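Local coordinates for protein transcription factor TAU subunit SFC1 (Schizosaccharomyces pombe, PDB 4BJJ) that forms part of the tauA domain of TFIIIC, which binds boxA promoter sites of tRNA and similar genes and supports recruitment of RNA polymerase III, at residues 69-74 against 102-107. The protein carries 3 engineered substitutions. Sequence-based numbering, arbitrary orientation.
Sequences QARVQS and RDMADF
Met104 reaches from the 102-107 loop to the 69-74 strand segment, and its terminal methyl does most of the touching. CE lies 3.6 Å from the carbonyl O of Gln69 and 4.0 Å from CG of Arg71, a small van der Waals contact at the surface that buries about 109 Å² over both sides. The sulfur stands a little further back, with SD 3.9 Å from Gln69 O. The Met104 chain runs extended through chi2 (-174°) and then bends at chi3 (72°), a turn that carries CE off the line of the chain. The CB of Arg71 points toward the loop, and its chain crosses the methionine at a slant. Of its side chain, CG makes the contact; the bend at chi3 (85°) leads the guanidinium away from Met104. Gln69 contributes through its backbone, since its CB points away from the loop. Strand 68-73 lies in the Tau95 triple barrel region of the Sfc7-interacting N-terminal fragment of Sfc1. It pairs antiparallel with strand 88-100, Arg71 and Gln73 bonding through their backbones to Leu100 and Val98, and the chain that continues from the partner strand passes the Gln69 end of strand 68-73, where Met104 also touches Val68. A weak bond, 3.3 Å long, joins Phe107 N to Met104 O. The Phe107 ring packs on Pro19, Leu56 and Leu58. At the start of the loop, Arg102 faces elsewhere, bonding through NH1 to His18 O and forming a salt bridge from NH2 with an acidic side chain of the partner protein.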
# COMPACT_ATOMS: atom_id res chain seq x y z
N GLN A 69 -10.48 13.58 8.89
CA GLN A 69 -10.03 12.33 9.49
C GLN A 69 -10.06 11.18 8.48
O GLN A 69 -11.00 11.07 7.70
CB GLN A 69 -10.93 11.99 10.66
CG GLN A 69 -10.97 13.05 11.76
CD GLN A 69 -9.98 12.81 12.88
OE1 GLN A 69 -9.23 11.85 12.87
NE2 GLN A 69 -9.99 13.70 13.86
N ALA A 70 -9.03 10.34 8.49
CA ALA A 70 -9.00 9.16 7.64
C ALA A 70 -10.03 8.15 8.06
O ALA A 70 -10.30 7.99 9.24
CB ALA A 70 -7.65 8.49 7.70
N ARG A 71 -10.55 7.43 7.08
CA ARG A 71 -11.22 6.18 7.30
C ARG A 71 -10.14 5.12 7.41
O ARG A 71 -9.26 5.02 6.57
CB ARG A 71 -12.18 5.87 6.15
CG ARG A 71 -13.38 6.81 6.11
CD ARG A 71 -14.55 6.16 5.42
NE ARG A 71 -15.33 5.33 6.33
CZ ARG A 71 -16.26 4.46 5.95
NH1 ARG A 71 -16.52 4.29 4.65
NH2 ARG A 71 -16.92 3.75 6.85
N VAL A 72 -10.19 4.33 8.48
CA VAL A 72 -9.18 3.33 8.75
C VAL A 72 -9.77 1.96 8.47
O VAL A 72 -10.87 1.65 8.92
CB VAL A 72 -8.74 3.40 10.19
CG1 VAL A 72 -7.61 2.41 10.46
CG2 VAL A 72 -8.32 4.80 10.52
N GLN A 73 -9.04 1.14 7.73
CA GLN A 73 -9.53 -0.18 7.43
C GLN A 73 -8.39 -1.15 7.17
O GLN A 73 -7.27 -0.75 6.93
CB GLN A 73 -10.46 -0.11 6.23
CG GLN A 73 -11.21 -1.38 5.97
CD GLN A 73 -12.00 -1.82 7.16
OE1 GLN A 73 -11.47 -2.39 8.11
NE2 GLN A 73 -13.28 -1.53 7.13
N SER A 74 -8.67 -2.44 7.27
CA SER A 74 -7.72 -3.44 6.81
C SER A 74 -8.26 -4.08 5.55
O SER A 74 -9.47 -4.23 5.39
CB SER A 74 -7.45 -4.50 7.87
OG SER A 74 -8.60 -5.28 8.10
N ARG A 102 -7.75 9.10 -0.02
CA ARG A 102 -8.26 9.17 -1.40
C ARG A 102 -9.66 8.60 -1.45
O ARG A 102 -10.00 7.73 -0.66
CB ARG A 102 -7.38 8.39 -2.37
CG ARG A 102 -5.95 8.80 -2.29
CD ARG A 102 -5.18 8.35 -3.48
NE ARG A 102 -4.71 6.98 -3.34
CZ ARG A 102 -3.51 6.63 -2.89
NH1 ARG A 102 -2.63 7.54 -2.49
NH2 ARG A 102 -3.19 5.34 -2.85
N ASP A 103 -10.46 9.13 -2.36
CA ASP A 103 -11.78 8.59 -2.65
C ASP A 103 -12.87 8.99 -1.63
O ASP A 103 -14.03 8.61 -1.78
CB ASP A 103 -11.74 7.07 -2.82
CG ASP A 103 -13.02 6.51 -3.42
OD1 ASP A 103 -13.32 6.83 -4.60
OD2 ASP A 103 -13.72 5.77 -2.70
N MET A 104 -12.49 9.75 -0.61
CA MET A 104 -13.49 10.42 0.19
C MET A 104 -14.02 11.53 -0.72
O MET A 104 -13.34 11.92 -1.67
CB MET A 104 -12.90 10.97 1.48
CG MET A 104 -12.04 9.97 2.23
SD MET A 104 -11.49 10.60 3.83
CE MET A 104 -13.03 10.53 4.74
N ALA A 105 -15.22 12.03 -0.43
CA ALA A 105 -15.88 13.00 -1.30
C ALA A 105 -15.02 14.24 -1.57
O ALA A 105 -15.14 14.84 -2.64
CB ALA A 105 -17.24 13.40 -0.72
N ASP A 106 -14.16 14.61 -0.62
CA ASP A 106 -13.38 15.86 -0.69
C ASP A 106 -12.35 15.91 -1.82
O ASP A 106 -12.16 16.95 -2.45
CB ASP A 106 -12.67 16.13 0.64
CG ASP A 106 -13.59 16.02 1.83
OD1 ASP A 106 -14.32 15.01 1.90
OD2 ASP A 106 -13.58 16.93 2.68
N PHE A 107 -11.70 14.76 -2.05
CA PHE A 107 -10.53 14.69 -2.91
C PHE A 107 -10.76 13.99 -4.25
O PHE A 107 -9.80 13.56 -4.90
CB PHE A 107 -9.41 13.99 -2.13
CG PHE A 107 -9.25 14.52 -0.75
CD1 PHE A 107 -8.95 15.86 -0.54
CD2 PHE A 107 -9.40 13.69 0.35
CE1 PHE A 107 -8.81 16.36 0.75
CE2 PHE A 107 -9.27 14.17 1.64
CZ PHE A 107 -8.97 15.51 1.84